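Local atomic coordinates of 6-aminohexanoate-dimer hydrolase (Bacillus anthracis, PDB entry 4GB7), a protein that probably hydrolyses the amide bond of 6-aminohexanoate dimers, acting as a serine hydrolase of the beta-lactamase fold family. Residues V91-R94 against A98-L101; D106-D111 against S404-M409; H363-A368 against I413-E418. All coordinates share one frame; numbering follows the deposited sequence.

Interaction 1: V91-R94 against A98-L101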
loop_
_atom_site.group_PDB
_atom_site.type_symbol
_atom_site.label_atom_id
_atom_site.label_comp_id
_atom_site.label_asym_id
_atom_site.label_seq_id
_atom_site.Cartn_x
_atom_site.Cartn_y
_atom_site.Cartn_z
ATOM N N VAL A 91 21.740 -4.152 12.998
ATOM C CA VAL A 91 20.409 -3.684 13.324
ATOM C C VAL A 91 20.167 -3.861 14.815
ATOM O O VAL A 91 20.390 -4.945 15.375
ATOM C CB VAL A 91 19.310 -4.452 12.552
ATOM C CG1 VAL A 91 17.916 -3.946 12.924
ATOM C CG2 VAL A 91 19.571 -4.340 11.028
ATOM N N GLN A 92 19.699 -2.810 15.464
ATOM C CA GLN A 92 19.399 -2.946 16.886
ATOM C C GLN A 92 18.007 -3.577 17.061
ATOM O O GLN A 92 16.993 -2.916 16.826
ATOM C CB GLN A 92 19.533 -1.625 17.622
ATOM C CG GLN A 92 20.956 -1.075 17.576
ATOM C CD GLN A 92 21.091 0.280 18.245
ATOM O OE1 GLN A 92 21.207 0.348 19.469
ATOM N NE2 GLN A 92 21.077 1.387 17.435
ATOM N N ARG A 93 17.945 -4.836 17.495
ATOM C CA ARG A 93 16.628 -5.405 17.845
ATOM C C ARG A 93 16.063 -4.530 19.006
ATOM O O ARG A 93 14.909 -4.116 19.037
ATOM C CB ARG A 93 16.750 -6.820 18.396
ATOM C CG ARG A 93 17.230 -7.852 17.444
ATOM C CD ARG A 93 16.962 -9.204 18.043
ATOM N NE ARG A 93 17.512 -10.231 17.188
ATOM C CZ ARG A 93 16.853 -10.783 16.172
ATOM N NH1 ARG A 93 15.589 -10.410 15.884
ATOM N NH2 ARG A 93 17.460 -11.717 15.449
ATOM N N ARG A 94 16.958 -4.226 19.939
ATOM C CA ARG A 94 16.754 -3.297 21.011
ATOM C C ARG A 94 18.187 -2.808 21.393
ATOM O O ARG A 94 19.215 -3.350 20.900
ATOM C CB ARG A 94 15.975 -3.958 22.154
ATOM C CG ARG A 94 16.825 -4.897 22.953
ATOM C CD ARG A 94 16.002 -5.808 23.837
ATOM N NE ARG A 94 16.876 -6.770 24.501
ATOM C CZ ARG A 94 16.437 -7.869 25.102
ATOM N NH1 ARG A 94 15.135 -8.130 25.147
ATOM N NH2 ARG A 94 17.287 -8.700 25.672
ATOM N N ALA A 98 22.227 -6.317 18.936
ATOM C CA ALA A 98 22.372 -6.089 17.487
ATOM C C ALA A 98 22.258 -7.407 16.763
ATOM O O ALA A 98 22.602 -8.483 17.310
ATOM C CB ALA A 98 23.711 -5.455 17.171
ATOM N N THR A 99 21.813 -7.339 15.524
ATOM C CA THR A 99 21.763 -8.517 14.695
ATOM C C THR A 99 21.976 -8.090 13.238
ATOM O O THR A 99 21.550 -6.993 12.845
ATOM C CB THR A 99 20.444 -9.284 14.943
ATOM O OG1 THR A 99 20.585 -10.608 14.445
ATOM C CG2 THR A 99 19.274 -8.588 14.297
ATOM N N PRO A 100 22.670 -8.913 12.425
ATOM C CA PRO A 100 22.999 -8.435 11.076
ATOM C C PRO A 100 21.756 -8.313 10.173
ATOM O O PRO A 100 20.826 -9.146 10.218
ATOM C CB PRO A 100 24.000 -9.454 10.533
ATOM C CG PRO A 100 24.196 -10.434 11.574
ATOM C CD PRO A 100 23.333 -10.167 12.762
ATOM N N LEU A 101 21.749 -7.297 9.332
ATOM C CA LEU A 101 20.570 -6.952 8.544
ATOM C C LEU A 101 20.032 -8.060 7.611
ATOM O O LEU A 101 18.846 -8.385 7.659
ATOM C CB LEU A 101 20.882 -5.713 7.702
ATOM C CG LEU A 101 19.827 -5.269 6.703
ATOM C CD1 LEU A 101 18.572 -4.860 7.478
ATOM C CD2 LEU A 101 20.358 -4.143 5.837
#

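Interaction 2: D106-D111 against S404-M409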
loop_
_atom_site.group_PDB
_atom_site.type_symbol
_atom_site.label_atom_id
_atom_site.label_comp_id
_atom_site.label_asym_id
_atom_site.label_seq_id
_atom_site.Cartn_x
_atom_site.Cartn_y
_atom_site.Cartn_z
ATOM N N ASP A 106 15.674 -12.057 6.401
ATOM C CA ASP A 106 15.304 -13.412 5.997
ATOM C C ASP A 106 14.490 -14.089 7.128
ATOM O O ASP A 106 13.525 -14.800 6.844
ATOM C CB ASP A 106 16.594 -14.227 5.656
ATOM C CG ASP A 106 16.332 -15.488 4.843
ATOM O OD1 ASP A 106 15.287 -15.644 4.235
ATOM O OD2 ASP A 106 17.219 -16.400 4.813
ATOM N N ASP A 107 14.917 -13.867 8.389
ATOM C CA ASP A 107 14.311 -14.499 9.548
ATOM C C ASP A 107 12.848 -14.047 9.675
ATOM O O ASP A 107 12.011 -14.750 10.247
ATOM C CB ASP A 107 15.055 -14.139 10.832
ATOM C CG ASP A 107 14.647 -15.028 12.014
ATOM O OD1 ASP A 107 14.530 -16.265 11.830
ATOM O OD2 ASP A 107 14.464 -14.505 13.132
ATOM N N ASN A 108 12.551 -12.887 9.097
ATOM C CA ASN A 108 11.201 -12.358 9.138
ATOM C C ASN A 108 10.486 -12.420 7.801
ATOM O O ASN A 108 9.503 -11.701 7.561
ATOM C CB ASN A 108 11.180 -10.962 9.745
ATOM C CG ASN A 108 11.556 -10.989 11.208
ATOM O OD1 ASN A 108 10.696 -11.159 12.093
ATOM N ND2 ASN A 108 12.850 -10.813 11.475
ATOM N N LYS A 109 10.940 -13.325 6.963
ATOM C CA LYS A 109 10.229 -13.712 5.749
ATOM C C LYS A 109 10.146 -12.537 4.774
ATOM O O LYS A 109 9.217 -12.424 4.012
ATOM C CB LYS A 109 8.885 -14.359 6.057
ATOM C CG LYS A 109 9.098 -15.642 6.862
ATOM C CD LYS A 109 7.778 -16.322 7.252
ATOM C CE LYS A 109 7.976 -17.684 7.874
ATOM N NZ LYS A 109 8.741 -17.653 9.136
ATOM N N THR A 110 11.165 -11.679 4.776
ATOM C CA THR A 110 11.303 -10.683 3.735
ATOM C C THR A 110 11.571 -11.376 2.379
ATOM O O THR A 110 12.300 -12.366 2.278
ATOM C CB THR A 110 12.468 -9.737 4.055
ATOM O OG1 THR A 110 12.237 -9.104 5.321
ATOM C CG2 THR A 110 12.785 -8.741 2.869
ATOM N N ASP A 111 10.930 -10.872 1.352
ATOM C CA ASP A 111 11.146 -11.336 -0.035
ATOM C C ASP A 111 12.023 -10.383 -0.857
ATOM O O ASP A 111 12.751 -10.854 -1.744
ATOM C CB ASP A 111 9.812 -11.536 -0.769
ATOM C CG ASP A 111 8.975 -12.663 -0.199
ATOM O OD1 ASP A 111 9.510 -13.724 0.178
ATOM O OD2 ASP A 111 7.758 -12.501 -0.127
ATOM N N SER A 404 8.430 -2.208 14.867
ATOM C CA SER A 404 9.284 -1.209 15.497
ATOM C C SER A 404 10.805 -1.419 15.230
ATOM O O SER A 404 11.569 -0.467 15.139
ATOM C CB SER A 404 9.048 -1.187 17.011
ATOM O OG SER A 404 9.869 -0.227 17.655
ATOM N N VAL A 405 11.236 -2.667 15.196
ATOM C CA VAL A 405 12.609 -2.956 14.800
ATOM C C VAL A 405 12.916 -2.388 13.403
ATOM O O VAL A 405 13.908 -1.668 13.218
ATOM C CB VAL A 405 12.932 -4.459 14.846
ATOM C CG1 VAL A 405 14.308 -4.760 14.242
ATOM C CG2 VAL A 405 12.854 -4.959 16.305
ATOM N N TYR A 406 12.044 -2.653 12.443
ATOM C CA TYR A 406 12.201 -2.113 11.119
ATOM C C TYR A 406 12.153 -0.592 11.085
ATOM O O TYR A 406 12.982 0.036 10.427
ATOM C CB TYR A 406 11.128 -2.701 10.212
ATOM C CG TYR A 406 11.268 -4.147 9.756
ATOM C CD1 TYR A 406 12.457 -4.869 9.906
ATOM C CD2 TYR A 406 10.188 -4.786 9.158
ATOM C CE1 TYR A 406 12.558 -6.130 9.410
ATOM C CE2 TYR A 406 10.273 -6.052 8.661
ATOM C CZ TYR A 406 11.462 -6.734 8.813
ATOM O OH TYR A 406 11.566 -7.993 8.301
ATOM N N SER A 407 11.197 0.009 11.800
ATOM C CA SER A 407 11.068 1.454 11.760
ATOM C C SER A 407 12.333 2.150 12.244
ATOM O O SER A 407 12.784 3.126 11.658
ATOM C CB SER A 407 9.863 1.910 12.593
ATOM O OG SER A 407 8.673 1.417 12.016
ATOM N N ASN A 408 12.916 1.602 13.318
ATOM C CA ASN A 408 14.141 2.132 13.860
ATOM C C ASN A 408 15.337 1.807 12.950
ATOM O O ASN A 408 16.229 2.640 12.786
ATOM C CB ASN A 408 14.375 1.577 15.263
ATOM C CG ASN A 408 13.596 2.367 16.313
ATOM O OD1 ASN A 408 13.987 3.511 16.622
ATOM N ND2 ASN A 408 12.468 1.789 16.825
HETATM N N MSE A 409 15.360 0.622 12.362
HETATM C CA MSE A 409 16.429 0.210 11.427
HETATM C C MSE A 409 16.488 1.158 10.226
HETATM O O MSE A 409 17.571 1.514 9.731
HETATM C CB MSE A 409 16.122 -1.202 10.947
HETATM C CG MSE A 409 17.040 -1.810 9.928
HETATM SE SE MSE A 409 16.206 -3.517 9.529
HETATM C CE MSE A 409 15.111 -2.945 8.059
HETATM O O HOH W 1 9.337 -8.983 7.113
#

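Interaction 3: H363-A368 against I413-E418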
loop_
_atom_site.group_PDB
_atom_site.type_symbol
_atom_site.label_atom_id
_atom_site.label_comp_id
_atom_site.label_asym_id
_atom_site.label_seq_id
_atom_site.Cartn_x
_atom_site.Cartn_y
_atom_site.Cartn_z
ATOM N N HIS A 363 5.924 10.941 12.529
ATOM C CA HIS A 363 6.664 12.022 13.233
ATOM C C HIS A 363 7.932 11.522 13.869
ATOM O O HIS A 363 8.180 11.730 15.062
ATOM C CB HIS A 363 5.750 12.711 14.250
ATOM C CG HIS A 363 4.574 13.386 13.606
ATOM N ND1 HIS A 363 3.294 12.931 13.725
ATOM C CD2 HIS A 363 4.524 14.462 12.738
ATOM C CE1 HIS A 363 2.486 13.726 12.998
ATOM N NE2 HIS A 363 3.231 14.651 12.401
ATOM N N ASN A 364 8.755 10.892 13.055
ATOM C CA ASN A 364 10.044 10.448 13.481
ATOM C C ASN A 364 11.070 11.561 13.261
ATOM O O ASN A 364 10.750 12.647 12.730
ATOM C CB ASN A 364 10.427 9.077 12.890
ATOM C CG ASN A 364 10.900 9.125 11.434
ATOM O OD1 ASN A 364 10.990 10.188 10.810
ATOM N ND2 ASN A 364 11.186 7.932 10.867
ATOM N N GLU A 365 12.309 11.306 13.663
ATOM C CA GLU A 365 13.307 12.365 13.618
ATOM C C GLU A 365 13.702 12.742 12.194
ATOM O O GLU A 365 14.413 13.746 12.017
ATOM C CB GLU A 365 14.549 12.025 14.431
ATOM C CG GLU A 365 15.366 10.874 13.897
ATOM C CD GLU A 365 16.652 10.717 14.679
ATOM O OE1 GLU A 365 17.569 11.582 14.602
ATOM O OE2 GLU A 365 16.750 9.709 15.332
ATOM N N GLN A 366 13.289 11.927 11.204
ATOM C CA GLN A 366 13.610 12.230 9.794
ATOM C C GLN A 366 12.511 12.929 9.083
ATOM O O GLN A 366 12.699 13.325 7.935
ATOM C CB GLN A 366 13.904 10.968 9.018
ATOM C CG GLN A 366 14.959 10.102 9.672
ATOM C CD GLN A 366 16.318 10.751 9.666
ATOM O OE1 GLN A 366 16.783 11.227 10.682
ATOM N NE2 GLN A 366 16.946 10.801 8.502
ATOM N N GLY A 367 11.350 13.036 9.709
ATOM C CA GLY A 367 10.214 13.614 8.994
ATOM C C GLY A 367 9.711 12.605 7.932
ATOM O O GLY A 367 9.134 13.021 6.906
ATOM N N ALA A 368 9.910 11.295 8.187
ATOM C CA ALA A 368 9.554 10.264 7.173
ATOM C C ALA A 368 8.068 10.114 7.050
ATOM O O ALA A 368 7.309 10.441 7.968
ATOM C CB ALA A 368 10.243 8.933 7.435
ATOM N N ILE A 413 19.823 3.023 9.095
ATOM C CA ILE A 413 20.350 2.940 7.736
ATOM C C ILE A 413 20.559 4.337 7.135
ATOM O O ILE A 413 21.597 4.623 6.570
ATOM C CB ILE A 413 19.491 2.045 6.799
ATOM C CG1 ILE A 413 19.525 0.603 7.266
ATOM C CG2 ILE A 413 19.954 2.228 5.326
ATOM C CD1 ILE A 413 18.456 -0.272 6.628
ATOM N N ALA A 414 19.543 5.196 7.223
ATOM C CA ALA A 414 19.666 6.559 6.729
ATOM C C ALA A 414 20.906 7.271 7.324
ATOM O O ALA A 414 21.663 7.944 6.621
ATOM C CB ALA A 414 18.387 7.355 7.061
ATOM N N HIS A 415 21.079 7.195 8.635
ATOM C CA HIS A 415 22.171 7.934 9.274
ATOM C C HIS A 415 23.525 7.361 8.836
ATOM O O HIS A 415 24.494 8.087 8.701
ATOM C CB HIS A 415 22.041 7.864 10.783
ATOM C CG HIS A 415 20.879 8.647 11.313
ATOM N ND1 HIS A 415 20.518 8.640 12.611
ATOM C CD2 HIS A 415 19.938 9.447 10.648
ATOM C CE1 HIS A 415 19.444 9.450 12.766
ATOM N NE2 HIS A 415 19.091 9.917 11.563
ATOM N N HIS A 416 23.591 6.052 8.642
ATOM C CA HIS A 416 24.783 5.408 8.086
ATOM C C HIS A 416 25.127 5.893 6.690
ATOM O O HIS A 416 26.282 6.242 6.416
ATOM C CB HIS A 416 24.615 3.912 8.123
ATOM C CG HIS A 416 25.727 3.161 7.460
ATOM N ND1 HIS A 416 26.908 2.930 8.064
ATOM C CD2 HIS A 416 25.794 2.576 6.225
ATOM C CE1 HIS A 416 27.697 2.220 7.244
ATOM N NE2 HIS A 416 27.013 2.002 6.110
ATOM N N LEU A 417 24.130 5.961 5.812
ATOM C CA LEU A 417 24.318 6.406 4.439
ATOM C C LEU A 417 24.677 7.892 4.382
ATOM O O LEU A 417 25.377 8.337 3.465
ATOM C CB LEU A 417 23.042 6.115 3.629
ATOM C CG LEU A 417 22.696 4.638 3.396
ATOM C CD1 LEU A 417 21.416 4.552 2.610
ATOM C CD2 LEU A 417 23.811 3.848 2.711
ATOM N N GLU A 418 24.206 8.666 5.357
ATOM C CA GLU A 418 24.522 10.065 5.450
ATOM C C GLU A 418 25.886 10.313 6.099
ATOM O O GLU A 418 26.298 11.434 6.198
ATOM C CB GLU A 418 23.398 10.829 6.196
ATOM C CG GLU A 418 22.077 10.971 5.456
ATOM C CD GLU A 418 22.146 11.983 4.320
ATOM O OE1 GLU A 418 22.060 13.181 4.621
ATOM O OE2 GLU A 418 22.289 11.584 3.141
#

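Interaction 1: V91-R94 against A98-L101
V91 and T99 form a hydrogen-bonded antiparallel pair in a short two-stranded beta hairpin, strands 90-92 and 97-100, at the periphery of the chain just ahead of helix 101-107. Two backbone bonds close the pair: V91 N gives its hydrogen to T99 O at 2.9 Å, and T99 N returns one to V91 O at 2.8 Å. The next pair towards the turn, Q92 with A98, is non-hydrogen-bonded, and its CA atoms come within 4.4 Å of each other. V91 O also receives a CA-H...O contact from A98 CA at 3.1 Å, an addition common between antiparallel strands.

The side chains of V91 and T99 lie on the same face of the hairpin, where V91 is buried. V91 CG2, set beside its own backbone N because CG1 takes the anti position (chi1 180°), meets L101 CD1 at 3.7 Å. V405 and M409 of helix 402-417 and L104 of helix 101-107 extend this apolar patch. Further out, the extended chain of R93 runs from the corner back across T99, and T99 CG2 sits 3.6 Å above one face of the R93 guanidinium plane, offset toward its rim. On the other face of the hairpin, Q92 NE2 makes a weak hydrogen bond to D412.

The contact thus divides its chemistry: paired backbone polar groups fix the strand alignment, V91 and L101 supply a buried apolar side, and the arginine covers a methyl group while keeping its charge near the surface.

Interaction 2: D106-D111 against S404-M409
Y406 reaches from helix 402-417 to the turn between helix 101-107 and strand 110-117, where its phenol oxygen meets N108 and T110. The clear polar link passes through one water. This water donates to the backbone oxygen N108 O at 2.8 Å and is also hydrogen-bonded to Y406 OH at 2.7 Å, lying in the plane of the ring at its edge. The water therefore links a main-chain carbonyl of the turn to the end of a side chain from a helix almost 300 residues later in the sequence. Y406 is itself buried, and the water gives its hydroxyl a definite hydrogen-bonding partner there.

The turn is a Schellman motif closing helix 101-107. K109, with positive phi, is its C-prime residue: K109 N bonds to D106 O, T110 N to L105 O, and the chain passes directly into strand 110-117 of the five-stranded antiparallel sheet. Helix 402-417 packs against the same sheet, as the C-terminal helix does in the beta-lactamase fold.

Direct contacts are few. N108 directs its CB toward the tyrosine, while chi1 (-67°) sets CG beside the backbone N; CB is then the atom of this side chain nearest the phenol, 3.3 Å from Y406 OH. The amide is engaged elsewhere, since N108 ND2 turns back to L104 O in helix 101-107. T110 OG1 lies at 3.3 Å from Y406 OH; the threonine hydroxyl has its stronger partners in L105 O and H391 NE2. The ring of H391 also meets that of Y406, with planes about 45° apart.

Interaction 3: H363-A368 against I413-E418
Q366 bends at chi2 (-67°), while H415 carries its ring beside its own backbone N, and these two torsions bring amide oxygen and imidazole together. Q366 belongs to a type I beta turn, N364 to G367, leading into edge strand 369-373 of the five-stranded sheet; H415 lies near the end of helix 402-417. The turn is braced from within: N364 OD1 accepts from Q366 N, an Asx turn, and also from A368 N, the two donors approaching from opposite faces of its plane.

One hydrogen bond joins the two segments. H415 NE2 donates to Q366 OE1 at 2.8 Å, with an angle of 163° at the hydrogen; OE1 lies in the imidazole plane, whereas the donor stands above the plane of the Q366 carbonyl. The other ring nitrogen, ND1, is bonded to Q422 O, at the C terminus of the chain. As that oxygen can only accept, both nitrogens probably carry hydrogen and the ring is probably cationic, which would suit the nearby E365 carboxylate. Q366 NE2 in turn binds D382 on strand 377-382, which fixes the rotation of the amide. E365 comes from the opposite direction to H415, its carboxylate turned 75° from the ring, and places OE1 at 3.4 Å from H415 CE1.

Overall arrangement
From the N terminus, the chain first makes hairpin 90-100, where interaction 1 closes a loop of only three intervening residues. Helix 101-107 follows without a break, and its end opens interaction 2, which spans 292 residues before closing on helix 402-417. Interaction 3 opens within that span, at the turn before strand 369-373, and closes further along the same helix, so interactions 2 and 3 cross, whereas interaction 1 precedes both in series. Interactions 2 and 3 tie the C-terminal helix to the start of strand 110-117 and to the turn before strand 369-373, while packing against interaction 1, with L101 CD1 3.4 Å from M409 SE, brings in the hairpin.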